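Local coordinates for protein acyl-coenzyme A oxidase 1 (Yarrowia lipolytica, PDB 5Y9D) that oxidises acyl-CoA thioesters to trans-2-enoyl-CoAs with bound FAD, passing the electrons to oxygen to give hydrogen peroxide in peroxisomal beta-oxidation, at residues P72-T77 and M92-A97; G118-S123 and D651-A656; K63-I68 and A114-M119; G209-S214 and I253-K258; S214-C219 and N234-L239. One frame throughout, in Å; residues are numbered along the deposited sequence.

Contacts 1, 2 and 3 form one connected cluster in the helical part of the subunit. Contact 2 lies about 9 Å from contact 3 and about 12 Å from contact 1, centre to centre, sharing G118 and M119 with the former and joined to the latter by the R94–D121 salt bridge. Contacts 4 and 5, with centres about 14 Å apart, belong to the beta-rich middle domain and share S214; I253 meets L239 between them. M92 touches T213, linking contact 1 to contact 4. The bound FAD lies about 8 Å from the side chain of A210 and about 9 Å from that of S214; contacts 1 to 3 lie away from the annotated sites.

Contact 1 (P72-T77 and M92-A97); sequences PVLSVT and MERVAA
R94 leaves helix 84-98 and runs its whole side chain past the turn at 72-77, making a different contact with each part. Its CG lies anti to the carbonyl carbon (chi1 -66°), and the chain is extended from there to NE, which carries the guanidinium well beyond the helix surface. The aliphatic part packs first: R94 CG meets L74 CD2 at 3.6 Å. Further out, R94 NE gives a weak hydrogen bond to V73 O (3.4 Å, N-H...O angle 129°). S75 O lies over one face of the guanidinium, 3.1 Å from R94 NH2, at too poor an angle for a hydrogen bond. V76 CG1 comes to 3.9 Å from R94 NH1, the two side chains crossing at about a right angle.

Round the base of the arginine the contact is apolar. L74 starts away from the helix, but with CD1 extended (chi2 -162°) the other methyl, CD2, is the branch turned toward R94 and A97. V73 puts CG1 3.7 Å from E93 O and CB 4.1 Å from A97 CB. Alanine suits this spot because its methyl lets the turn come close, while the branched valine fills the groove between E93 and A97.

The guanidinium finds its strongest partners beyond the two segments, in salt bridges from NH2 to D79 and from NH1 to D121. M92, E93 and A96 of the same helix also pack against the second subunit. The chemistry implies that the two acids probably do most to fix and balance the buried charge, with the turn carbonyls adding a weaker, probably favourable contribution.

Contact 2 (G118-S123 and D651-A656); sequences GMVDMS and DFFINA
M119 meets F653 first, through its sulfur. With its second torsion extended (chi2 -175°), M119 carries SD out to 4.1 Å from F653 CD1 in a Met-aromatic contact; the bend at chi3 turns only the terminal methyl. The sulfur is 5.0 Å from the ring centroid and 52° off the ring normal, so it approaches obliquely. A flexible, polarisable thioether fits well against an aromatic ring.

V120 comes next and carries most of the contact, dividing its two methyls between different surfaces. CG1, anti to its own carbonyl carbon, is directed at the backbone of the short helix 651-654, near F652 O and F653 O, and also reaches N655 CB at 4.0 Å. CG2 instead faces the two phenylalanines, 4.1 Å from F652 CE1 and 4.3 Å from F653 CD1. The rings themselves are packed together, F652 CD1 standing 3.9 Å above the plane of F653 over its centre. The contact thus joins the turn between helices 107-118 and 122-142 of the N-terminal region to the C-terminal acyl-CoA oxidase region, more than 500 residues later in the chain. N655 leaves the helix with positive phi, a conformation that asparagine tolerates better than most residues.

At D121 the chain enters the next helix. Its carboxylate caps a backbone N of helix 122-142 from the N-cap position, and OD2 also bonds T124 OG1.

Contact 3 (K63-I68 and A114-M119); sequences KIMSSI and AQLHGM
L116 and I64 make the closest apolar contact between the two helices. L116 CD1 sits 3.6 Å from both I64 CB and I64 CG2, so a single methyl presses against the branch point of the isoleucine, the two side chains meeting at about a right angle. The other leucine methyl serves a different neighbour, CD2 lying 4.0 Å from M65 SD. M65 starts out across the interface rather than into it, but its extended second torsion (chi2 166°) carries SD over to the leucine. Leucine suits this position because its two terminal methyls can reach residues on adjacent places of the facing helix. I68 adds a further apolar touch, from CD1 to L116 CB at 4.4 Å.

These side chains lie between helix 55-70 and helix 107-118 in the N-terminal helical region of the oxidase. The local axes are 10.0 Å apart at closest approach and cross at -48°, the separation expected of helices whose surfaces carry medium-sized aliphatic side chains.

The remaining contact joins an apolar group to a polar ring. I68 CG2 approaches H117 ND1 obliquely at 3.6 Å, while I68 CD1 packs 4.0 Å from H117 CB. The histidine has CG anti to its backbone N (chi1 -176°), which turns the imidazole toward the isoleucine, the two side chains crossing at a slant. Beyond the pair, M65 and I68 also pack on F653, and Q115 bonds through NE2 to S314 of helix 306-334.

Contact 4 (G209-S214 and I253-K258); sequences GAAHTS and IGDIGK
G209 O accepts two backbone hydrogen bonds, from S214 N at 2.8 Å and from T213 N at 3.0 Å. The donors arrive from opposite faces of the carbonyl plane, and together they draw 209-214 into a compact turn that presents A210 and A211 to the strand. G209 itself has positive phi (85°), a conformation that favours glycine.

A211 comes closest to the strand backbone, its CB 3.7 Å from D255 CA. A small methyl is well suited here, since the CA atoms of these two residues are only 4.7 Å apart. I253 packs beside it: CG2, anti to the backbone N, lies 3.5 Å from A210 O, while CD1 extends to 4.3 Å from A210 CB.

H212 and D255 approach each other at their polar ends. At 4.0 Å H212 NE2 and D255 OD2 are neighbours but not bonded, their planes 77° apart. D255 OD2 has a salt bridge to R88, whereas OD1 takes G257 N at 2.7 Å from above the carboxylate plane, forming an Asx turn as the strand ends.

The turn follows strand 204-207 and precedes strand 216-225. It rests on strand 251-255, an outer strand of the three-stranded antiparallel sheet within this chain, while H212 and T213 reach across to R88 and M92 of helix 84-98.

Contact 5 (S214-C219 and N234-L239); sequences STHCVC and NFVVPL
L239 folds back over the start of strand 216-225. Its CB passes 3.5 Å from T215 O, the carbonyl that also accepts L239 N at 2.7 Å. CG, anti to the carbonyl carbon (chi1 -63°), rises to 4.0 Å from C217 CB, and both methyls turn to that residue from the same side: CD1 is 3.9 Å from C217 CB, and CD2 is 4.1 Å from C217 SG. The branched leucine thus covers the compact cysteine.

Further along, C219 CB meets V237 CG2 on the face that C217, C219, F235 and V237 share; F272 packs on C217, C219 and V237. On the other face H216, V218, V236 and P238 gather, with V236 CG1 at the edge of the H216 imidazole. Proline is tolerated at 238 because it sits in a non-hydrogen-bonded pair with H216, where its missing N-H costs no bond across the strands.

C217 and V237 exchange two backbone bonds of 2.9 Å, and C219 and F235 exchange another pair. C219 O also lies at the edge of the F235 ring, 3.5 Å from CD1. Strands 216-225 and 228-238 are the consecutive arms of an antiparallel beta hairpin within the middle domain of the acyl-CoA oxidase fold.

Contact 1 (P72-T77 and M92-A97)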
# COMPACT_ATOMS: atom_id res chain seq x y z
N PRO A 72 26.54 11.37 13.85
CA PRO A 72 26.93 10.43 12.82
C PRO A 72 26.50 8.98 13.05
O PRO A 72 26.39 8.25 12.07
CB PRO A 72 28.46 10.55 12.78
CG PRO A 72 28.86 11.14 14.08
CD PRO A 72 27.72 12.02 14.47
N VAL A 73 26.26 8.57 14.29
CA VAL A 73 25.71 7.24 14.52
C VAL A 73 24.34 7.14 13.88
O VAL A 73 24.01 6.07 13.36
CB VAL A 73 25.60 6.83 16.02
CG1 VAL A 73 25.14 5.36 16.14
CG2 VAL A 73 26.93 6.98 16.75
N LEU A 74 23.59 8.24 13.85
CA LEU A 74 22.18 8.27 13.39
C LEU A 74 21.97 8.51 11.90
O LEU A 74 20.85 8.75 11.45
CB LEU A 74 21.41 9.37 14.12
CG LEU A 74 21.34 9.29 15.65
CD1 LEU A 74 20.21 10.16 16.19
CD2 LEU A 74 21.15 7.84 16.09
N SER A 75 23.04 8.49 11.12
CA SER A 75 22.95 8.97 9.73
C SER A 75 22.23 7.90 8.91
O SER A 75 22.51 6.73 9.04
CB SER A 75 24.34 9.22 9.17
OG SER A 75 24.33 9.15 7.76
N VAL A 76 21.33 8.33 8.04
CA VAL A 76 20.50 7.39 7.28
C VAL A 76 20.87 7.27 5.79
O VAL A 76 20.26 6.49 5.06
CB VAL A 76 19.00 7.69 7.50
CG1 VAL A 76 18.69 7.54 8.98
CG2 VAL A 76 18.61 9.11 7.04
N THR A 77 21.91 7.98 5.38
CA THR A 77 22.48 7.90 4.04
C THR A 77 22.48 6.53 3.41
O THR A 77 22.06 6.38 2.31
CB THR A 77 23.98 8.32 4.04
OG1 THR A 77 24.23 9.31 5.05
CG2 THR A 77 24.40 8.82 2.70
N MET A 92 20.78 -1.00 16.95
CA MET A 92 21.28 -1.10 18.32
C MET A 92 22.23 0.02 18.66
O MET A 92 22.11 0.60 19.71
CB MET A 92 21.97 -2.42 18.60
CG MET A 92 21.17 -3.31 19.50
SD MET A 92 20.76 -2.56 21.07
CE MET A 92 19.00 -2.34 20.94
N GLU A 93 23.19 0.29 17.79
CA GLU A 93 24.03 1.47 17.96
C GLU A 93 23.18 2.76 18.10
O GLU A 93 23.45 3.61 18.98
CB GLU A 93 24.98 1.63 16.77
CG GLU A 93 25.96 0.50 16.61
CD GLU A 93 26.67 0.53 15.27
OE1 GLU A 93 26.15 1.20 14.34
OE2 GLU A 93 27.74 -0.13 15.14
N ARG A 94 22.18 2.93 17.23
CA ARG A 94 21.36 4.15 17.27
C ARG A 94 20.58 4.27 18.57
O ARG A 94 20.55 5.31 19.18
CB ARG A 94 20.46 4.27 16.04
CG ARG A 94 21.30 4.47 14.78
CD ARG A 94 20.50 4.37 13.51
NE ARG A 94 21.36 4.20 12.34
CZ ARG A 94 20.92 4.11 11.09
NH1 ARG A 94 19.62 4.19 10.82
NH2 ARG A 94 21.79 3.93 10.10
N VAL A 95 20.00 3.18 19.02
CA VAL A 95 19.37 3.15 20.34
C VAL A 95 20.34 3.60 21.43
O VAL A 95 19.99 4.42 22.27
CB VAL A 95 18.81 1.74 20.68
CG1 VAL A 95 18.33 1.68 22.14
CG2 VAL A 95 17.67 1.39 19.76
N ALA A 96 21.57 3.09 21.41
CA ALA A 96 22.58 3.52 22.37
C ALA A 96 22.83 5.02 22.37
O ALA A 96 22.87 5.63 23.41
CB ALA A 96 23.88 2.77 22.14
N ALA A 97 22.93 5.61 21.19
CA ALA A 97 23.25 7.03 21.02
C ALA A 97 22.13 7.95 21.46
O ALA A 97 22.41 9.10 21.85
CB ALA A 97 23.60 7.32 19.57

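Contact 2 (G118-S123 and D651-A656)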
# COMPACT_ATOMS: atom_id res chain seq x y z
N GLY A 118 11.35 9.22 13.73
CA GLY A 118 10.58 8.18 13.02
C GLY A 118 10.22 8.57 11.61
O GLY A 118 9.86 7.71 10.80
N MET A 119 10.29 9.86 11.30
CA MET A 119 10.15 10.28 9.91
C MET A 119 11.04 9.54 8.94
O MET A 119 10.64 9.37 7.82
CB MET A 119 10.53 11.74 9.72
CG MET A 119 9.63 12.70 10.44
SD MET A 119 10.15 14.33 9.98
CE MET A 119 9.30 14.40 8.42
N VAL A 120 12.26 9.20 9.35
CA VAL A 120 13.29 8.61 8.47
C VAL A 120 13.91 7.31 8.98
O VAL A 120 14.65 6.66 8.24
CB VAL A 120 14.46 9.58 8.18
CG1 VAL A 120 14.00 10.73 7.32
CG2 VAL A 120 15.06 10.12 9.46
N ASP A 121 13.65 6.94 10.23
CA ASP A 121 14.17 5.70 10.80
C ASP A 121 13.16 5.05 11.73
O ASP A 121 13.24 5.15 12.94
CB ASP A 121 15.49 5.93 11.53
CG ASP A 121 16.14 4.63 11.98
OD1 ASP A 121 15.55 3.56 11.72
OD2 ASP A 121 17.21 4.66 12.61
N MET A 122 12.21 4.35 11.16
CA MET A 122 11.24 3.67 11.96
C MET A 122 11.81 2.51 12.80
O MET A 122 11.29 2.27 13.88
CB MET A 122 10.04 3.27 11.10
CG MET A 122 8.99 4.42 11.04
SD MET A 122 7.77 4.38 9.70
CE MET A 122 8.45 5.49 8.46
N SER A 123 12.87 1.83 12.36
CA SER A 123 13.37 0.69 13.12
C SER A 123 13.90 1.13 14.53
O SER A 123 13.53 0.54 15.55
CB SER A 123 14.41 -0.09 12.31
OG SER A 123 13.82 -0.82 11.22
N ASP A 651 17.23 18.55 4.45
CA ASP A 651 17.38 17.47 3.46
C ASP A 651 17.66 16.13 4.13
O ASP A 651 17.36 15.06 3.57
CB ASP A 651 18.45 17.78 2.41
CG ASP A 651 17.95 18.78 1.34
OD1 ASP A 651 16.74 19.04 1.22
OD2 ASP A 651 18.79 19.31 0.61
N PHE A 652 18.17 16.16 5.34
CA PHE A 652 18.38 14.96 6.07
C PHE A 652 17.02 14.23 6.29
O PHE A 652 16.93 13.02 6.11
CB PHE A 652 19.06 15.28 7.42
CG PHE A 652 19.26 14.08 8.31
CD1 PHE A 652 18.21 13.59 9.07
CD2 PHE A 652 20.49 13.44 8.36
CE1 PHE A 652 18.40 12.49 9.89
CE2 PHE A 652 20.67 12.34 9.17
CZ PHE A 652 19.64 11.86 9.95
N PHE A 653 16.00 14.97 6.75
CA PHE A 653 14.68 14.35 7.01
C PHE A 653 13.91 14.08 5.73
O PHE A 653 13.02 13.24 5.71
CB PHE A 653 13.84 15.14 8.01
CG PHE A 653 14.45 15.20 9.37
CD1 PHE A 653 14.20 14.21 10.30
CD2 PHE A 653 15.30 16.23 9.72
CE1 PHE A 653 14.77 14.24 11.55
CE2 PHE A 653 15.88 16.28 10.98
CZ PHE A 653 15.62 15.28 11.89
N ILE A 654 14.25 14.77 4.64
CA ILE A 654 13.73 14.38 3.35
C ILE A 654 14.21 12.98 3.04
O ILE A 654 13.41 12.06 2.82
CB ILE A 654 14.17 15.38 2.25
CG1 ILE A 654 13.45 16.72 2.44
CG2 ILE A 654 13.85 14.85 0.86
CD1 ILE A 654 11.93 16.63 2.53
N ASN A 655 15.53 12.84 3.09
CA ASN A 655 16.24 11.63 2.76
C ASN A 655 15.85 11.08 1.37
O ASN A 655 15.65 9.87 1.18
CB ASN A 655 16.06 10.60 3.87
CG ASN A 655 17.12 9.54 3.83
OD1 ASN A 655 16.94 8.43 4.33
ND2 ASN A 655 18.23 9.86 3.20
N ALA A 656 15.76 11.97 0.39
CA ALA A 656 15.37 11.59 -0.97
C ALA A 656 15.81 12.63 -2.00
O ALA A 656 15.33 13.74 -1.99
CB ALA A 656 13.84 11.37 -1.06

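Contact 3 (K63-I68 and A114-M119)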
# COMPACT_ATOMS: atom_id res chain seq x y z
N LYS A 63 15.86 22.38 17.61
CA LYS A 63 16.87 21.75 18.48
C LYS A 63 16.85 20.23 18.41
O LYS A 63 17.91 19.61 18.40
CB LYS A 63 16.72 22.17 19.94
CG LYS A 63 17.74 23.19 20.44
CD LYS A 63 17.60 23.49 21.94
CE LYS A 63 16.47 24.47 22.25
NZ LYS A 63 16.55 25.08 23.61
N ILE A 64 15.68 19.60 18.37
CA ILE A 64 15.67 18.15 18.33
C ILE A 64 16.28 17.71 17.00
O ILE A 64 17.08 16.77 16.95
CB ILE A 64 14.25 17.53 18.43
CG1 ILE A 64 13.47 17.98 19.66
CG2 ILE A 64 14.36 16.01 18.44
CD1 ILE A 64 14.30 18.03 20.89
N MET A 65 15.87 18.39 15.93
CA MET A 65 16.20 17.95 14.58
C MET A 65 17.64 18.13 14.23
O MET A 65 18.16 17.29 13.52
CB MET A 65 15.31 18.64 13.56
CG MET A 65 13.89 18.14 13.69
SD MET A 65 12.67 19.14 12.85
CE MET A 65 12.70 18.27 11.29
N SER A 66 18.30 19.18 14.73
CA SER A 66 19.75 19.29 14.50
C SER A 66 20.53 18.23 15.27
O SER A 66 21.59 17.81 14.83
CB SER A 66 20.33 20.65 14.87
OG SER A 66 19.31 21.54 15.16
N SER A 67 20.05 17.84 16.44
CA SER A 67 20.73 16.75 17.13
C SER A 67 20.63 15.52 16.29
O SER A 67 21.64 14.88 16.05
CB SER A 67 20.17 16.48 18.50
OG SER A 67 20.41 17.62 19.28
N ILE A 68 19.43 15.21 15.82
CA ILE A 68 19.27 14.00 15.00
C ILE A 68 20.07 14.06 13.70
O ILE A 68 20.70 13.09 13.35
CB ILE A 68 17.80 13.65 14.75
CG1 ILE A 68 17.08 13.40 16.08
CG2 ILE A 68 17.69 12.37 13.94
CD1 ILE A 68 15.60 13.68 16.02
N ALA A 114 11.07 11.13 19.46
CA ALA A 114 10.67 9.87 18.83
C ALA A 114 9.89 10.10 17.50
O ALA A 114 10.21 9.52 16.46
CB ALA A 114 9.86 9.03 19.82
N GLN A 115 8.91 10.99 17.51
CA GLN A 115 8.15 11.31 16.31
C GLN A 115 9.02 11.85 15.17
O GLN A 115 8.96 11.34 14.05
CB GLN A 115 7.03 12.31 16.64
CG GLN A 115 5.94 11.71 17.49
CD GLN A 115 5.10 12.73 18.23
OE1 GLN A 115 5.14 13.95 17.98
NE2 GLN A 115 4.28 12.21 19.14
N LEU A 116 9.86 12.83 15.48
CA LEU A 116 10.73 13.44 14.46
C LEU A 116 11.74 12.45 13.87
O LEU A 116 12.02 12.46 12.66
CB LEU A 116 11.46 14.63 15.04
CG LEU A 116 10.58 15.75 15.59
CD1 LEU A 116 11.35 16.60 16.59
CD2 LEU A 116 10.04 16.61 14.46
N HIS A 117 12.29 11.59 14.71
CA HIS A 117 13.27 10.61 14.25
C HIS A 117 12.61 9.50 13.43
O HIS A 117 13.23 8.94 12.53
CB HIS A 117 14.00 10.06 15.45
CG HIS A 117 15.10 9.12 15.10
ND1 HIS A 117 15.84 9.23 13.94
CD2 HIS A 117 15.60 8.06 15.76
CE1 HIS A 117 16.74 8.27 13.90
NE2 HIS A 117 16.61 7.54 14.99
N GLY A 118 11.35 9.22 13.73
CA GLY A 118 10.58 8.18 13.02
C GLY A 118 10.22 8.57 11.61
O GLY A 118 9.86 7.71 10.80
N MET A 119 10.29 9.86 11.30
CA MET A 119 10.15 10.28 9.91
C MET A 119 11.04 9.54 8.94
O MET A 119 10.64 9.37 7.82
CB MET A 119 10.53 11.74 9.72
CG MET A 119 9.63 12.70 10.44
SD MET A 119 10.15 14.33 9.98
CE MET A 119 9.30 14.40 8.42

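Contact 4 (G209-S214 and I253-K258)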
# COMPACT_ATOMS: atom_id res chain seq x y z
N GLY A 209 12.15 -6.44 20.70
CA GLY A 209 13.27 -6.50 21.65
C GLY A 209 13.51 -7.88 22.25
O GLY A 209 14.61 -8.17 22.76
N ALA A 210 12.52 -8.76 22.17
CA ALA A 210 12.64 -10.04 22.83
C ALA A 210 13.72 -10.91 22.22
O ALA A 210 14.47 -11.54 22.93
CB ALA A 210 11.34 -10.77 22.79
N ALA A 211 13.80 -10.92 20.88
CA ALA A 211 14.63 -11.90 20.22
C ALA A 211 16.04 -11.83 20.71
O ALA A 211 16.62 -12.82 21.11
CB ALA A 211 14.56 -11.77 18.72
N HIS A 212 16.57 -10.63 20.78
CA HIS A 212 17.99 -10.45 20.98
C HIS A 212 18.42 -9.48 22.08
O HIS A 212 19.57 -9.51 22.48
CB HIS A 212 18.58 -9.97 19.67
CG HIS A 212 18.91 -11.06 18.71
ND1 HIS A 212 19.05 -12.39 19.08
CD2 HIS A 212 19.22 -11.01 17.39
CE1 HIS A 212 19.40 -13.10 18.02
NE2 HIS A 212 19.52 -12.29 16.99
N THR A 213 17.55 -8.59 22.56
CA THR A 213 18.06 -7.48 23.38
C THR A 213 17.51 -7.35 24.82
O THR A 213 18.25 -7.01 25.75
CB THR A 213 18.00 -6.14 22.58
OG1 THR A 213 17.89 -5.01 23.45
CG2 THR A 213 16.89 -6.10 21.67
N SER A 214 16.25 -7.65 25.02
CA SER A 214 15.62 -7.41 26.29
C SER A 214 16.03 -8.38 27.35
O SER A 214 16.16 -9.60 27.08
CB SER A 214 14.13 -7.45 26.15
OG SER A 214 13.73 -6.32 25.42
N ILE A 253 12.96 -18.39 23.90
CA ILE A 253 12.88 -17.27 22.94
C ILE A 253 13.53 -17.59 21.57
O ILE A 253 14.56 -18.27 21.48
CB ILE A 253 13.60 -16.02 23.48
CG1 ILE A 253 13.07 -15.64 24.87
CG2 ILE A 253 13.57 -14.85 22.50
CD1 ILE A 253 12.49 -14.28 25.02
N GLY A 254 12.91 -17.09 20.50
CA GLY A 254 13.54 -17.08 19.19
C GLY A 254 13.14 -15.86 18.42
O GLY A 254 12.32 -15.07 18.87
N ASP A 255 13.73 -15.71 17.26
CA ASP A 255 13.58 -14.54 16.42
C ASP A 255 12.55 -14.85 15.35
O ASP A 255 12.63 -15.86 14.66
CB ASP A 255 14.93 -14.28 15.77
CG ASP A 255 15.00 -12.97 14.98
OD1 ASP A 255 13.97 -12.39 14.56
OD2 ASP A 255 16.16 -12.53 14.78
N ILE A 256 11.60 -13.95 15.20
CA ILE A 256 10.50 -14.13 14.25
C ILE A 256 11.06 -13.96 12.86
O ILE A 256 10.46 -14.42 11.90
CB ILE A 256 9.39 -13.08 14.46
CG1 ILE A 256 8.81 -13.15 15.85
CG2 ILE A 256 8.28 -13.25 13.47
CD1 ILE A 256 8.03 -14.39 16.09
N GLY A 257 12.15 -13.23 12.73
CA GLY A 257 12.83 -13.06 11.45
C GLY A 257 12.22 -12.00 10.56
O GLY A 257 11.69 -10.99 11.02
N LYS A 258 12.27 -12.26 9.26
CA LYS A 258 11.99 -11.26 8.26
C LYS A 258 10.58 -10.71 8.40
O LYS A 258 9.62 -11.44 8.42
CB LYS A 258 12.20 -11.86 6.87
CG LYS A 258 11.87 -10.94 5.72
CD LYS A 258 13.06 -10.05 5.36
CE LYS A 258 12.60 -8.81 4.60
NZ LYS A 258 13.60 -8.50 3.57

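Contact 5 (S214-C219 and N234-L239)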
# COMPACT_ATOMS: atom_id res chain seq x y z
N SER A 214 16.25 -7.65 25.02
CA SER A 214 15.62 -7.41 26.29
C SER A 214 16.03 -8.38 27.35
O SER A 214 16.16 -9.60 27.08
CB SER A 214 14.13 -7.45 26.15
OG SER A 214 13.73 -6.32 25.42
N THR A 215 16.23 -7.82 28.56
CA THR A 215 16.52 -8.63 29.76
C THR A 215 15.27 -8.92 30.59
O THR A 215 15.19 -9.93 31.25
CB THR A 215 17.45 -7.89 30.67
OG1 THR A 215 16.82 -6.65 31.02
CG2 THR A 215 18.76 -7.66 29.95
N HIS A 216 14.33 -7.99 30.57
CA HIS A 216 13.13 -8.09 31.35
C HIS A 216 12.00 -7.90 30.41
O HIS A 216 12.19 -7.30 29.35
CB HIS A 216 13.11 -7.02 32.42
CG HIS A 216 14.00 -7.33 33.56
ND1 HIS A 216 15.38 -7.24 33.48
CD2 HIS A 216 13.73 -7.75 34.81
CE1 HIS A 216 15.91 -7.59 34.64
NE2 HIS A 216 14.93 -7.91 35.46
N CYS A 217 10.84 -8.43 30.78
CA CYS A 217 9.60 -8.15 30.04
C CYS A 217 8.48 -7.77 31.01
O CYS A 217 8.55 -8.07 32.21
CB CYS A 217 9.20 -9.36 29.20
SG CYS A 217 7.98 -10.50 29.90
N VAL A 218 7.47 -7.08 30.48
CA VAL A 218 6.19 -6.99 31.14
C VAL A 218 5.31 -7.93 30.39
O VAL A 218 5.17 -7.82 29.20
CB VAL A 218 5.56 -5.60 31.05
CG1 VAL A 218 4.14 -5.63 31.58
CG2 VAL A 218 6.37 -4.63 31.86
N CYS A 219 4.69 -8.86 31.09
CA CYS A 219 4.01 -9.94 30.40
C CYS A 219 2.55 -9.99 30.84
O CYS A 219 2.27 -9.89 32.02
CB CYS A 219 4.74 -11.24 30.72
SG CYS A 219 3.75 -12.73 30.57
N ASN A 234 -0.87 -7.78 34.86
CA ASN A 234 0.47 -7.37 34.46
C ASN A 234 1.59 -7.91 35.32
O ASN A 234 1.59 -7.67 36.50
CB ASN A 234 0.52 -5.86 34.62
CG ASN A 234 0.38 -5.14 33.32
OD1 ASN A 234 0.50 -5.74 32.28
ND2 ASN A 234 0.13 -3.85 33.38
N PHE A 235 2.59 -8.57 34.76
CA PHE A 235 3.71 -9.03 35.60
C PHE A 235 5.05 -8.71 34.97
O PHE A 235 5.18 -8.79 33.76
CB PHE A 235 3.61 -10.54 35.86
CG PHE A 235 2.21 -11.01 36.16
CD1 PHE A 235 1.27 -11.12 35.15
CD2 PHE A 235 1.84 -11.36 37.45
CE1 PHE A 235 -0.04 -11.53 35.43
CE2 PHE A 235 0.55 -11.79 37.75
CZ PHE A 235 -0.40 -11.88 36.74
N VAL A 236 6.03 -8.34 35.77
CA VAL A 236 7.39 -8.26 35.32
C VAL A 236 8.06 -9.62 35.43
O VAL A 236 8.12 -10.20 36.52
CB VAL A 236 8.24 -7.28 36.13
CG1 VAL A 236 9.68 -7.27 35.59
CG2 VAL A 236 7.64 -5.88 36.09
N VAL A 237 8.59 -10.11 34.30
CA VAL A 237 9.27 -11.39 34.26
C VAL A 237 10.67 -11.16 33.68
O VAL A 237 10.79 -10.67 32.57
CB VAL A 237 8.48 -12.42 33.40
CG1 VAL A 237 9.06 -13.83 33.53
CG2 VAL A 237 6.99 -12.41 33.74
N PRO A 238 11.72 -11.53 34.45
CA PRO A 238 13.09 -11.55 33.90
C PRO A 238 13.17 -12.56 32.79
O PRO A 238 12.63 -13.67 32.93
CB PRO A 238 13.95 -12.04 35.07
CG PRO A 238 13.12 -11.81 36.29
CD PRO A 238 11.71 -12.01 35.84
N LEU A 239 13.83 -12.18 31.70
CA LEU A 239 13.97 -13.09 30.58
C LEU A 239 15.35 -13.68 30.50
O LEU A 239 15.49 -14.81 30.15
CB LEU A 239 13.69 -12.38 29.27
CG LEU A 239 12.31 -11.81 29.05
CD1 LEU A 239 12.36 -11.06 27.71
CD2 LEU A 239 11.21 -12.89 29.10